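Local structure of malate dehydrogenase (3I0P) at residues 20-24 and 25-29. The protein probably catalyses the NAD-dependent interconversion of malate and oxaloacetate. Numbering follows the deposited sequence.
Sequences QVLLK and VGSDE
The carbonyl oxygen of L22 is gripped twice by S27, once by the backbone and once by the side chain, where a Schellman motif ends helix 11-24. S27 N lies 3.0 Å from L22 O and donates in the carbonyl plane, with a C=O...N angle of 159°. The hydroxyl, at 2.8 Å from S27 OG to L22 O, instead comes from above that plane, 41° out of it. OG is placed there by a chi1 of -56°, which sets it beside the serine's own backbone N and so beside the same carbonyl that this N binds. The inner bond of the motif runs from G26 N to L23 O (2.9 Å). G26 is the C' residue, and its positive phi lets the chain leave the helix and turn S27 N back toward L22 O. One step earlier, V25 N still makes a helical bond to V21 O at 3.1 Å, although V25 is the first residue to leave helical geometry. The methyls of V25 lie beside V21 O, with CG2 also near L22 O. A water bridges the reversal, donating to L23 O and to S27 O at 2.6 Å each. The turn links helix 11-24 to helix 29-45: V21 and V25 pack on helix 55-64 and on Y359 of helix 346-359, and L22 touches F55 of helix 55-64 as well as A32 and V35 of helix 29-45. That next helix is capped by D28, whose OD2 accepts from N31 N. The carboxylate of E29 binds R33 through a salt bridge and Y19 through a hydrogen bond. Its aliphatic part runs alongside L23, pointing the same way, with L23 CD2 3.8 Å from E29 CA and nearly as close to CG.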
loop_
_atom_site.group_PDB
_atom_site.type_symbol
_atom_site.label_atom_id
_atom_site.label_comp_id
_atom_site.label_asym_id
_atom_site.label_seq_id
_atom_site.Cartn_x
_atom_site.Cartn_y
_atom_site.Cartn_z
ATOM N N GLN A 20 -8.514 -19.475 -29.367
ATOM C CA GLN A 20 -9.324 -20.463 -30.081
ATOM C C GLN A 20 -10.058 -21.391 -29.113
ATOM O O GLN A 20 -11.241 -21.670 -29.298
ATOM C CB GLN A 20 -8.505 -21.268 -31.095
ATOM C CG GLN A 20 -7.854 -20.454 -32.227
ATOM C CD GLN A 20 -8.838 -19.677 -33.104
ATOM O OE1 GLN A 20 -9.954 -20.129 -33.386
ATOM N NE2 GLN A 20 -8.405 -18.500 -33.559
ATOM N N VAL A 21 -9.369 -21.849 -28.072
ATOM C CA VAL A 21 -10.000 -22.734 -27.094
ATOM C C VAL A 21 -11.139 -22.029 -26.330
ATOM O O VAL A 21 -12.159 -22.655 -25.987
ATOM C CB VAL A 21 -8.970 -23.363 -26.127
ATOM C CG1 VAL A 21 -9.660 -24.283 -25.125
ATOM C CG2 VAL A 21 -7.922 -24.136 -26.903
ATOM N N LEU A 22 -10.972 -20.730 -26.089
ATOM C CA LEU A 22 -11.992 -19.945 -25.397
ATOM C C LEU A 22 -13.229 -19.737 -26.264
ATOM O O LEU A 22 -14.348 -19.702 -25.756
ATOM C CB LEU A 22 -11.425 -18.605 -24.925
ATOM C CG LEU A 22 -10.543 -18.608 -23.674
ATOM C CD1 LEU A 22 -9.663 -17.359 -23.620
ATOM C CD2 LEU A 22 -11.399 -18.736 -22.418
ATOM N N LEU A 23 -13.026 -19.599 -27.572
ATOM C CA LEU A 23 -14.136 -19.573 -28.522
ATOM C C LEU A 23 -14.853 -20.916 -28.537
ATOM O O LEU A 23 -16.080 -20.964 -28.439
ATOM C CB LEU A 23 -13.651 -19.236 -29.924
ATOM C CG LEU A 23 -13.198 -17.801 -30.166
ATOM C CD1 LEU A 23 -12.646 -17.649 -31.577
ATOM C CD2 LEU A 23 -14.342 -16.828 -29.910
ATOM N N LYS A 24 -14.083 -21.998 -28.630
ATOM C CA LYS A 24 -14.635 -23.350 -28.702
ATOM C C LYS A 24 -15.514 -23.706 -27.513
ATOM O O LYS A 24 -16.503 -24.407 -27.690
ATOM C CB LYS A 24 -13.533 -24.395 -28.868
ATOM C CG LYS A 24 -12.821 -24.344 -30.208
ATOM C CD LYS A 24 -13.694 -24.811 -31.363
ATOM C CE LYS A 24 -12.909 -24.731 -32.664
ATOM N NZ LYS A 24 -13.587 -25.420 -33.780
ATOM N N VAL A 25 -15.156 -23.225 -26.318
ATOM C CA VAL A 25 -15.961 -23.474 -25.102
ATOM C C VAL A 25 -17.057 -22.426 -24.899
ATOM O O VAL A 25 -17.658 -22.340 -23.825
ATOM C CB VAL A 25 -15.103 -23.607 -23.820
ATOM C CG1 VAL A 25 -14.120 -24.766 -23.952
ATOM C CG2 VAL A 25 -14.369 -22.306 -23.517
ATOM N N GLY A 26 -17.309 -21.633 -25.935
ATOM C CA GLY A 26 -18.488 -20.780 -25.979
ATOM C C GLY A 26 -18.369 -19.375 -25.420
ATOM O O GLY A 26 -19.390 -18.753 -25.117
ATOM N N SER A 27 -17.144 -18.864 -25.289
ATOM C CA SER A 27 -16.935 -17.459 -24.923
ATOM C C SER A 27 -17.405 -16.487 -26.001
ATOM O O SER A 27 -17.292 -16.758 -27.193
ATOM C CB SER A 27 -15.461 -17.178 -24.627
ATOM O OG SER A 27 -14.979 -18.045 -23.620
ATOM N N ASP A 28 -17.938 -15.353 -25.562
ATOM C CA ASP A 28 -18.124 -14.208 -26.431
ATOM C C ASP A 28 -16.751 -13.869 -27.019
ATOM O O ASP A 28 -15.733 -13.949 -26.318
ATOM C CB ASP A 28 -18.682 -13.027 -25.638
ATOM C CG ASP A 28 -18.547 -11.708 -26.381
ATOM O OD1 ASP A 28 -19.559 -11.217 -26.922
ATOM O OD2 ASP A 28 -17.421 -11.163 -26.442
ATOM N N GLU A 29 -16.722 -13.495 -28.298
ATOM C CA GLU A 29 -15.454 -13.283 -28.988
ATOM C C GLU A 29 -14.587 -12.192 -28.341
ATOM O O GLU A 29 -13.378 -12.392 -28.138
ATOM C CB GLU A 29 -15.668 -13.022 -30.480
ATOM C CG GLU A 29 -14.385 -13.079 -31.288
ATOM C CD GLU A 29 -13.663 -11.745 -31.378
ATOM O OE1 GLU A 29 -14.264 -10.695 -31.054
ATOM O OE2 GLU A 29 -12.489 -11.745 -31.793
HETATM O O HOH W 1 -17.415 -18.751 -28.808
#